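Local coordinates for protein BIM1 (Saccharomyces cerevisiae, PDB 4E61) that binds microtubules, including their plus ends, this piece being its C-terminal EB1-like domain, a coiled coil that pairs two copies of the protein, at residues Q17-I20 / G21-E25; T33-T36 / L37-R41; F43-N46 / K47-D50; H56-Q59 / D60-E64; L85-F88 / V89-E93. All coordinates share one frame; numbering follows the deposited sequence.

Contact 1 of 5, residues Q17-I20 / G21-E25; sequences QETI and GSLNE
I20 and N24 lie one turn apart on the long helix 2-63, in a part of it that pairs with a second copy of the protein as a two-stranded parallel coiled coil, and their side chains run alongside each other, pointing the same way. At the root of I20, CB sits 3.4 Å from the backbone N of G21, the next residue, and CG1 stays equally close to that nitrogen. The tip reaches a full turn onward: CD1 comes to 3.4 Å from ND2 of N24, so the methyl meets the nitrogen end of the carboxamide, with the amide carbon CG behind it. The torsion that starts this course, chi1 at 115°, is far from any staggered value and suggests a somewhat strained chain. N24 meets it by setting CG beside its own backbone N (chi1 -81°), which brings the amide back along the helix to the isoleucine. Its backbone N is meanwhile bonded to O of I20 at 2.9 Å.

The same face looks at the partner helix. I20 packs on I20 of the second subunit, as expected of parallel helices in register, while N24 rests on L23 and L23 on I27 of that subunit. G21 contributes no side chain, and its backbone N bonds to O of Q17. O of T19 is gripped twice: L23 N approaches nearly along the C=O axis at 2.8 Å, and S22 OG donates a 3.2 Å bond in the carbonyl plane, on a lone pair.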
# COMPACT_ATOMS: atom_id res chain seq x y z
N GLN A 17 28.77 11.91 -9.92
CA GLN A 17 28.84 11.38 -8.56
C GLN A 17 27.76 12.03 -7.66
O GLN A 17 27.32 11.42 -6.68
CB GLN A 17 30.24 11.59 -7.95
CG GLN A 17 31.34 10.66 -8.50
CD GLN A 17 32.75 11.18 -8.18
OE1 GLN A 17 33.00 12.39 -8.02
NE2 GLN A 17 33.73 10.28 -8.10
N GLU A 18 27.34 13.26 -8.02
CA GLU A 18 26.30 14.03 -7.33
C GLU A 18 24.93 13.50 -7.72
O GLU A 18 24.03 13.49 -6.87
CB GLU A 18 26.40 15.52 -7.67
CG GLU A 18 27.51 16.26 -6.94
CD GLU A 18 27.59 17.75 -7.21
OE1 GLU A 18 26.83 18.26 -8.07
OE2 GLU A 18 28.41 18.43 -6.55
N THR A 19 24.75 13.10 -9.00
CA THR A 19 23.50 12.50 -9.44
C THR A 19 23.34 11.11 -8.79
O THR A 19 22.26 10.85 -8.25
CB THR A 19 23.19 12.63 -10.94
OG1 THR A 19 23.45 11.43 -11.63
CG2 THR A 19 23.79 13.87 -11.61
N ILE A 20 24.41 10.28 -8.70
CA ILE A 20 24.27 9.01 -7.99
C ILE A 20 23.80 9.26 -6.54
O ILE A 20 22.85 8.63 -6.11
CB ILE A 20 25.37 7.89 -8.15
CG1 ILE A 20 26.13 7.58 -6.87
CG2 ILE A 20 26.26 8.00 -9.37
CD1 ILE A 20 25.89 6.23 -6.34
N GLY A 21 24.39 10.27 -5.88
CA GLY A 21 24.04 10.70 -4.54
C GLY A 21 22.56 11.02 -4.39
O GLY A 21 21.91 10.52 -3.47
N SER A 22 22.02 11.81 -5.33
CA SER A 22 20.60 12.19 -5.35
C SER A 22 19.67 11.03 -5.77
O SER A 22 18.51 11.01 -5.34
CB SER A 22 20.37 13.44 -6.18
OG SER A 22 20.19 13.15 -7.56
N LEU A 23 20.17 10.07 -6.59
CA LEU A 23 19.39 8.89 -7.02
C LEU A 23 19.28 7.90 -5.87
O LEU A 23 18.26 7.22 -5.76
CB LEU A 23 19.99 8.19 -8.25
CG LEU A 23 19.95 8.91 -9.60
CD1 LEU A 23 20.69 8.10 -10.66
CD2 LEU A 23 18.52 9.21 -10.04
N ASN A 24 20.31 7.82 -5.01
CA ASN A 24 20.30 6.97 -3.81
C ASN A 24 19.29 7.50 -2.79
O ASN A 24 18.64 6.69 -2.13
CB ASN A 24 21.70 6.87 -3.19
CG ASN A 24 22.61 5.87 -3.86
OD1 ASN A 24 22.19 5.01 -4.64
ND2 ASN A 24 23.90 5.95 -3.55
N GLU A 25 19.12 8.85 -2.69
CA GLU A 25 18.16 9.52 -1.81
C GLU A 25 16.75 9.17 -2.26
O GLU A 25 15.92 8.83 -1.41
CB GLU A 25 18.36 11.05 -1.80
CG GLU A 25 19.74 11.54 -1.36
CD GLU A 25 20.18 11.27 0.07
OE1 GLU A 25 20.39 12.26 0.81
OE2 GLU A 25 20.38 10.09 0.44

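Contact 2 of 5, residues T33-T36 / L37-R41; sequences TVST and LEIER
Four side-chain pairs, each spanning one turn, carry this stretch of the coiled-coil helix: T33 with L37, V34 with E38, S35 with I39 and T36 with E40. In the first, L37 and T33 lie alongside each other, and CD1 of the leucine comes within 3.9 Å of OG1 of T33 while resting 3.4 Å from the carbonyl O of the same threonine. V34 and E38 are likewise side by side. Here it is the carboxylate end that does the touching: with CG beside the backbone N (chi1 -75°) and the chain extended beyond it, E38 runs back along the helix and brings OE2 to 3.6 Å from CG1 of V34. I39 touches the turn before it mostly through CG1, 3.2 Å from O of S35, with CD1 continuing toward OG of that serine.

Behind these contacts stand the backbone bonds that fix the spacing, from L37 N to T33 O, E38 N to V34 O, I39 N to S35 O and E40 N to T36 O. O of T36 also takes a weak second bond from I39 N, and OG1 of T36 turns back to O of G32, again weakly.

The next shell is the second subunit. V34 meets V34 and L37 meets L37 of that chain, a spacing consistent with the core positions of a heptad repeat in a parallel, in-register dimer. Beside this apolar seam, salt bridges run between the two chains: NH1 of R41 pairs with OE1 of E40 of the second subunit, and OE2 of E40 with NE of R41 of the second subunit.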
# COMPACT_ATOMS: atom_id res chain seq x y z
N THR A 33 8.28 4.69 0.98
CA THR A 33 6.90 4.70 0.50
C THR A 33 6.32 3.29 0.31
O THR A 33 5.13 3.10 0.58
CB THR A 33 6.55 5.76 -0.58
OG1 THR A 33 5.40 5.34 -1.32
CG2 THR A 33 7.66 6.02 -1.54
N VAL A 34 7.15 2.30 -0.09
CA VAL A 34 6.70 0.90 -0.25
C VAL A 34 6.41 0.32 1.15
O VAL A 34 5.36 -0.31 1.35
CB VAL A 34 7.71 0.04 -1.07
CG1 VAL A 34 7.42 -1.46 -0.92
CG2 VAL A 34 7.69 0.43 -2.55
N SER A 35 7.31 0.58 2.12
CA SER A 35 7.21 0.15 3.52
C SER A 35 5.92 0.67 4.20
O SER A 35 5.25 -0.12 4.86
CB SER A 35 8.44 0.59 4.31
OG SER A 35 8.41 0.03 5.61
N THR A 36 5.56 1.97 4.01
CA THR A 36 4.34 2.57 4.57
C THR A 36 3.09 1.86 3.98
O THR A 36 2.19 1.48 4.74
CB THR A 36 4.31 4.11 4.42
OG1 THR A 36 5.27 4.71 5.28
CG2 THR A 36 2.96 4.70 4.69
N LEU A 37 3.06 1.68 2.64
CA LEU A 37 1.97 1.03 1.93
C LEU A 37 1.80 -0.43 2.36
O LEU A 37 0.66 -0.91 2.47
CB LEU A 37 2.17 1.14 0.41
CG LEU A 37 1.95 2.53 -0.22
CD1 LEU A 37 2.60 2.60 -1.60
CD2 LEU A 37 0.46 2.87 -0.33
N GLU A 38 2.91 -1.12 2.67
CA GLU A 38 2.87 -2.51 3.15
C GLU A 38 2.42 -2.63 4.61
O GLU A 38 1.80 -3.63 4.98
CB GLU A 38 4.22 -3.21 2.92
CG GLU A 38 4.44 -3.57 1.46
CD GLU A 38 5.81 -4.11 1.08
OE1 GLU A 38 6.75 -3.99 1.91
OE2 GLU A 38 5.95 -4.63 -0.05
N ILE A 39 2.72 -1.60 5.43
CA ILE A 39 2.31 -1.53 6.84
C ILE A 39 0.81 -1.28 6.89
O ILE A 39 0.16 -1.96 7.67
CB ILE A 39 3.13 -0.51 7.68
CG1 ILE A 39 4.59 -1.01 7.89
CG2 ILE A 39 2.47 -0.24 9.03
CD1 ILE A 39 5.59 0.13 8.25
N GLU A 40 0.26 -0.37 6.03
CA GLU A 40 -1.16 -0.05 5.91
C GLU A 40 -1.94 -1.30 5.58
O GLU A 40 -2.94 -1.62 6.24
CB GLU A 40 -1.41 0.96 4.79
CG GLU A 40 -1.08 2.40 5.12
CD GLU A 40 -1.36 3.41 4.02
OE1 GLU A 40 -1.47 4.61 4.35
OE2 GLU A 40 -1.50 3.00 2.84
N ARG A 41 -1.45 -2.00 4.57
CA ARG A 41 -1.96 -3.23 4.02
C ARG A 41 -2.15 -4.32 5.07
O ARG A 41 -3.24 -4.89 5.17
CB ARG A 41 -1.01 -3.69 2.94
CG ARG A 41 -1.71 -4.27 1.73
CD ARG A 41 -1.49 -5.75 1.64
NE ARG A 41 -0.07 -6.13 1.58
CZ ARG A 41 0.65 -6.14 0.46
NH1 ARG A 41 0.12 -5.75 -0.69
NH2 ARG A 41 1.92 -6.53 0.50

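Contact 3 of 5, residues F43-N46 / K47-D50; sequences FYFN and KLRD
Mixed aromatic and charged packing between successive turns joins F43 to K47, F45 to L48 and N46 to R49, in the part of helix 2-63 that both pairs with its twin and meets the C-terminal helix 84-101 of the other chain. F43 sets its ring anti to the backbone N (chi1 179°), and CE of K47 comes obliquely to it, 3.4 Å from CZ. The lysine bends at its last torsion, and NZ donates to the carbonyl oxygens of I95 and A98 of the second subunit. F45 offers a ring edge: CD1 of L48 lies near the ring plane, 4.0 Å from CD1 of F45, while Y44 of the second subunit meets the F45 ring edge-to-face.

On the outer side, OD1 of N46 lies over one face of the R49 guanidinium, the two planes 46° apart. That group is occupied at its edge instead, where NE, at 3.0 Å, and NH2, at 2.7 Å, both reach OD1 of D50, a side-on salt bridge to a single oxygen. An alanine at D50 would remove that acceptor and is likely to leave the R49 guanidinium without its anionic mate and freer to turn. Such a helix, paired with its twin and flanked by the returning helices of both chains, is typical of the four-helix bundle of the EB1-like motif.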
# COMPACT_ATOMS: atom_id res chain seq x y z
N PHE A 43 -2.41 -3.91 8.29
CA PHE A 43 -3.39 -3.40 9.23
C PHE A 43 -4.83 -3.52 8.69
O PHE A 43 -5.70 -4.04 9.37
CB PHE A 43 -3.01 -1.98 9.67
CG PHE A 43 -3.94 -1.30 10.64
CD1 PHE A 43 -4.07 -1.76 11.95
CD2 PHE A 43 -4.66 -0.19 10.25
CE1 PHE A 43 -4.93 -1.12 12.85
CE2 PHE A 43 -5.48 0.48 11.17
CZ PHE A 43 -5.59 0.02 12.47
N TYR A 44 -5.05 -3.09 7.44
CA TYR A 44 -6.38 -3.21 6.84
C TYR A 44 -6.77 -4.65 6.47
O TYR A 44 -7.95 -4.99 6.58
CB TYR A 44 -6.72 -2.10 5.80
CG TYR A 44 -5.97 -2.12 4.49
CD1 TYR A 44 -6.17 -3.13 3.56
CD2 TYR A 44 -5.17 -1.04 4.11
CE1 TYR A 44 -5.49 -3.14 2.33
CE2 TYR A 44 -4.50 -1.03 2.88
CZ TYR A 44 -4.68 -2.08 1.99
OH TYR A 44 -4.02 -2.09 0.77
N PHE A 45 -5.78 -5.53 6.17
CA PHE A 45 -6.02 -6.96 5.94
C PHE A 45 -6.46 -7.65 7.22
O PHE A 45 -7.41 -8.44 7.18
CB PHE A 45 -4.83 -7.69 5.29
CG PHE A 45 -4.78 -7.61 3.78
CD1 PHE A 45 -5.79 -6.97 3.07
CD2 PHE A 45 -3.76 -8.21 3.07
CE1 PHE A 45 -5.74 -6.90 1.67
CE2 PHE A 45 -3.73 -8.17 1.67
CZ PHE A 45 -4.71 -7.48 0.98
N ASN A 46 -5.81 -7.29 8.37
CA ASN A 46 -6.15 -7.79 9.69
C ASN A 46 -7.61 -7.49 10.08
O ASN A 46 -8.27 -8.33 10.67
CB ASN A 46 -5.20 -7.26 10.75
CG ASN A 46 -3.97 -8.08 10.94
OD1 ASN A 46 -4.00 -9.31 10.83
ND2 ASN A 46 -2.86 -7.40 11.27
N LYS A 47 -8.09 -6.27 9.75
CA LYS A 47 -9.44 -5.84 10.03
C LYS A 47 -10.43 -6.63 9.20
O LYS A 47 -11.46 -7.01 9.74
CB LYS A 47 -9.61 -4.35 9.73
CG LYS A 47 -8.81 -3.46 10.63
CD LYS A 47 -9.32 -2.05 10.48
CE LYS A 47 -8.65 -1.15 11.48
NZ LYS A 47 -8.78 -1.65 12.88
N LEU A 48 -10.13 -6.89 7.92
CA LEU A 48 -10.99 -7.67 7.02
C LEU A 48 -11.13 -9.11 7.50
O LEU A 48 -12.23 -9.68 7.48
CB LEU A 48 -10.45 -7.63 5.57
CG LEU A 48 -10.66 -6.28 4.85
CD1 LEU A 48 -9.67 -6.11 3.71
CD2 LEU A 48 -12.16 -6.08 4.40
N ARG A 49 -9.99 -9.69 7.95
CA ARG A 49 -9.89 -11.03 8.50
C ARG A 49 -10.81 -11.15 9.75
O ARG A 49 -11.65 -12.06 9.80
CB ARG A 49 -8.42 -11.35 8.82
CG ARG A 49 -8.19 -12.65 9.59
CD ARG A 49 -6.97 -12.56 10.49
NE ARG A 49 -7.17 -11.64 11.62
CZ ARG A 49 -6.18 -11.16 12.38
NH1 ARG A 49 -4.92 -11.49 12.14
NH2 ARG A 49 -6.46 -10.33 13.38
N ASP A 50 -10.72 -10.17 10.68
CA ASP A 50 -11.54 -10.07 11.90
C ASP A 50 -13.04 -9.89 11.58
O ASP A 50 -13.89 -10.46 12.28
CB ASP A 50 -11.05 -8.94 12.79
CG ASP A 50 -9.67 -9.14 13.40
OD1 ASP A 50 -9.18 -10.30 13.40
OD2 ASP A 50 -9.08 -8.13 13.87

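Contact 4 of 5, residues H56-Q59 / D60-E64; sequences HTTQ and DLINE
H56 begins the stretch by accepting the backbone N of D60 at its carbonyl O, 3.0 Å away, and the carboxylate of D60 comes back close to the same oxygen without a bond, both being acceptors. The imidazole leads away from D60; its ND1 makes a weak bond to OE1 of Q59. T57 follows, with CG of L61 lying 3.4 Å from its O and with OG1 bonded to O of I53. At T58 an aliphatic chain lies against oxygens: I62 runs alongside the threonine, CG1 at 3.2 Å from O of T58 and CD1 at 4.1 Å from OG1. CG1 is placed there by lying beside the isoleucine's backbone N (chi1 -56°). T58 also packs on V89 of helix 84-101 and on F88 of the second subunit. Q59 closes the segment, its O taking N63 N at 2.9 Å and, weakly, I62 N. NE2 of its amide donates to OE2 of E93 on helix 84-101. Helix 2-63 ends here, E64 being the first residue to leave helical angles. The amide of buried Q59 thus has a partner at each end, a weak one at OE1 and a carboxylate at NE2, and the latter bond would fix its rotation and tie the two helices together.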
# COMPACT_ATOMS: atom_id res chain seq x y z
N HIS A 56 -18.86 -15.02 9.78
CA HIS A 56 -19.08 -16.46 9.76
C HIS A 56 -19.55 -17.06 11.09
O HIS A 56 -20.50 -17.85 11.09
CB HIS A 56 -17.92 -17.22 9.10
CG HIS A 56 -17.77 -16.84 7.66
ND1 HIS A 56 -18.83 -16.95 6.77
CD2 HIS A 56 -16.71 -16.32 7.01
CE1 HIS A 56 -18.38 -16.50 5.62
NE2 HIS A 56 -17.10 -16.11 5.71
N THR A 57 -18.95 -16.62 12.21
CA THR A 57 -19.33 -17.02 13.56
C THR A 57 -20.81 -16.69 13.83
O THR A 57 -21.54 -17.57 14.29
CB THR A 57 -18.35 -16.38 14.54
OG1 THR A 57 -17.09 -17.03 14.40
CG2 THR A 57 -18.82 -16.45 15.98
N THR A 58 -21.26 -15.46 13.54
CA THR A 58 -22.66 -15.13 13.78
C THR A 58 -23.61 -15.78 12.81
O THR A 58 -24.77 -15.96 13.16
CB THR A 58 -22.97 -13.67 14.17
OG1 THR A 58 -23.59 -12.96 13.10
CG2 THR A 58 -21.81 -12.95 14.81
N GLN A 59 -23.13 -16.16 11.62
CA GLN A 59 -23.94 -16.89 10.64
C GLN A 59 -24.19 -18.32 11.14
O GLN A 59 -25.28 -18.86 10.93
CB GLN A 59 -23.24 -16.95 9.29
CG GLN A 59 -24.01 -16.22 8.21
CD GLN A 59 -23.17 -15.95 7.00
OE1 GLN A 59 -22.22 -16.68 6.68
NE2 GLN A 59 -23.51 -14.87 6.31
N ASP A 60 -23.18 -18.91 11.82
CA ASP A 60 -23.27 -20.23 12.42
C ASP A 60 -24.32 -20.24 13.55
O ASP A 60 -25.10 -21.18 13.61
CB ASP A 60 -21.89 -20.72 12.89
CG ASP A 60 -20.90 -20.98 11.76
OD1 ASP A 60 -21.30 -20.86 10.56
OD2 ASP A 60 -19.72 -21.29 12.06
N LEU A 61 -24.43 -19.17 14.34
CA LEU A 61 -25.44 -19.07 15.40
C LEU A 61 -26.86 -18.84 14.84
O LEU A 61 -27.83 -19.26 15.46
CB LEU A 61 -25.08 -17.98 16.42
CG LEU A 61 -23.66 -17.94 16.97
CD1 LEU A 61 -23.52 -16.82 17.99
CD2 LEU A 61 -23.24 -19.27 17.58
N ILE A 62 -26.99 -18.16 13.68
CA ILE A 62 -28.29 -17.92 13.04
C ILE A 62 -28.76 -19.23 12.37
O ILE A 62 -29.93 -19.60 12.51
CB ILE A 62 -28.30 -16.69 12.07
CG1 ILE A 62 -27.85 -15.39 12.77
CG2 ILE A 62 -29.70 -16.51 11.43
CD1 ILE A 62 -27.29 -14.31 11.85
N ASN A 63 -27.83 -19.93 11.67
CA ASN A 63 -28.10 -21.21 11.00
C ASN A 63 -28.44 -22.29 12.04
O ASN A 63 -29.54 -22.86 11.97
CB ASN A 63 -26.96 -21.62 10.08
CG ASN A 63 -26.91 -20.86 8.77
OD1 ASN A 63 -27.84 -20.14 8.39
ND2 ASN A 63 -25.81 -21.03 8.04
N GLU A 64 -27.56 -22.52 13.02
CA GLU A 64 -27.83 -23.47 14.11
C GLU A 64 -28.63 -22.65 15.14
O GLU A 64 -28.02 -22.04 16.01
CB GLU A 64 -26.54 -23.98 14.79
CG GLU A 64 -25.44 -24.48 13.87
CD GLU A 64 -24.03 -24.15 14.35
OE1 GLU A 64 -23.89 -23.43 15.37
OE2 GLU A 64 -23.07 -24.65 13.72

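Contact 5 of 5, residues L85-F88 / V89-E93; sequences LLRF and VKKVE
O of L85 receives the backbone N of V89 at 2.8 Å, nearly straight (N-H...O 165°), and CG2 of the same valine leans against this oxygen from 3.2 Å. That methyl reaches on to CD1 of L85, 3.9 Å away, the two side chains lying alongside each other and pointing the same way. With chi1 at -176° the F88 ring swings away from its own N, and V92 comes over its face: CG2 stands 4.2 Å from the ring centroid, 28° off the normal, a CH-pi contact that is closest at CE2. This is the inner face of helix 84-101, which folds back against helix 2-63 in the four-helix bundle of the EB1-like dimer. V92 also packs on V55, and F88 on T58 of the second subunit, whose own F88 covers L85 and V89. Were F88 an alanine, V92 CG2 would probably lose the ring face it rests on and a gap would open toward the second subunit. The R87 and K91 chains run side by side, CG of R87 meeting CE of K91, their like-charged ends apart. K90 bends at chi2 and carries NZ to OE2 of E93, a salt bridge of 3.2 Å on the syn side of the carboxylate.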
# COMPACT_ATOMS: atom_id res chain seq x y z
N LEU A 85 -31.01 -8.77 11.22
CA LEU A 85 -29.63 -9.13 11.55
C LEU A 85 -28.99 -9.97 10.43
O LEU A 85 -27.87 -9.66 10.01
CB LEU A 85 -29.55 -9.86 12.91
CG LEU A 85 -28.19 -10.47 13.31
CD1 LEU A 85 -27.11 -9.41 13.42
CD2 LEU A 85 -28.31 -11.28 14.58
N LEU A 86 -29.71 -11.02 9.94
CA LEU A 86 -29.25 -11.91 8.87
C LEU A 86 -29.06 -11.15 7.55
O LEU A 86 -28.11 -11.42 6.82
CB LEU A 86 -30.20 -13.11 8.70
CG LEU A 86 -29.76 -14.20 7.72
CD1 LEU A 86 -28.54 -14.99 8.23
CD2 LEU A 86 -30.91 -15.12 7.40
N ARG A 87 -29.94 -10.19 7.29
CA ARG A 87 -29.92 -9.31 6.12
C ARG A 87 -28.63 -8.48 6.14
O ARG A 87 -27.93 -8.39 5.12
CB ARG A 87 -31.13 -8.36 6.18
CG ARG A 87 -31.75 -8.00 4.84
CD ARG A 87 -33.04 -7.23 5.05
NE ARG A 87 -34.07 -8.05 5.69
CZ ARG A 87 -34.97 -7.59 6.55
NH1 ARG A 87 -35.00 -6.30 6.87
NH2 ARG A 87 -35.86 -8.42 7.10
N PHE A 88 -28.29 -7.93 7.31
CA PHE A 88 -27.10 -7.13 7.51
C PHE A 88 -25.87 -8.01 7.40
O PHE A 88 -24.95 -7.64 6.67
CB PHE A 88 -27.14 -6.39 8.86
CG PHE A 88 -25.97 -5.48 9.09
CD1 PHE A 88 -25.96 -4.19 8.57
CD2 PHE A 88 -24.85 -5.91 9.79
CE1 PHE A 88 -24.87 -3.35 8.79
CE2 PHE A 88 -23.75 -5.07 9.99
CZ PHE A 88 -23.77 -3.79 9.49
N VAL A 89 -25.87 -9.18 8.07
CA VAL A 89 -24.77 -10.14 8.04
C VAL A 89 -24.47 -10.56 6.60
O VAL A 89 -23.30 -10.60 6.23
CB VAL A 89 -24.97 -11.34 9.02
CG1 VAL A 89 -23.91 -12.42 8.80
CG2 VAL A 89 -24.94 -10.89 10.47
N LYS A 90 -25.52 -10.79 5.79
CA LYS A 90 -25.39 -11.17 4.38
C LYS A 90 -24.86 -10.04 3.49
O LYS A 90 -24.11 -10.32 2.56
CB LYS A 90 -26.68 -11.80 3.81
CG LYS A 90 -26.93 -13.25 4.28
CD LYS A 90 -25.90 -14.25 3.70
CE LYS A 90 -26.11 -15.66 4.20
NZ LYS A 90 -25.11 -16.59 3.63
N LYS A 91 -25.20 -8.78 3.82
CA LYS A 91 -24.72 -7.60 3.12
C LYS A 91 -23.21 -7.48 3.31
O LYS A 91 -22.50 -7.27 2.34
CB LYS A 91 -25.44 -6.33 3.64
CG LYS A 91 -26.77 -6.06 2.96
CD LYS A 91 -27.47 -4.81 3.52
CE LYS A 91 -28.76 -5.18 4.21
NZ LYS A 91 -29.42 -4.01 4.84
N VAL A 92 -22.72 -7.69 4.56
CA VAL A 92 -21.30 -7.64 4.93
C VAL A 92 -20.54 -8.76 4.22
O VAL A 92 -19.45 -8.52 3.70
CB VAL A 92 -21.05 -7.66 6.47
CG1 VAL A 92 -19.58 -7.48 6.77
CG2 VAL A 92 -21.84 -6.59 7.20
N GLU A 93 -21.13 -9.97 4.20
CA GLU A 93 -20.54 -11.14 3.56
C GLU A 93 -20.35 -10.91 2.07
O GLU A 93 -19.28 -11.24 1.54
CB GLU A 93 -21.36 -12.40 3.83
CG GLU A 93 -20.51 -13.67 3.73
CD GLU A 93 -21.23 -14.95 3.34
OE1 GLU A 93 -20.77 -15.63 2.40
OE2 GLU A 93 -22.24 -15.30 4.00

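Overall arrangement
Contacts 1 to 4 follow one another along helix 2-63, and contact 5 lies on helix 84-101, later in the chain. Centres of contacts 1 and 4 are 58 Å apart, on opposite sides of the chain's centre, whereas contact 2 sits 5 Å from that centre. Contacts 2 and 3 adjoin in sequence. Because the chain turns back after residue 63, contact 5 returns to within 11 Å of contact 4, centre to centre, and touches it chiefly through Q59 with E93, and by T58 and Q59 packing on V89. The slender end is a dimeric coiled coil (contacts 1 and 2), contacts 3 to 5 belong to the thicker bundle, and the dimer interface extends through all five, thinly at contact 4.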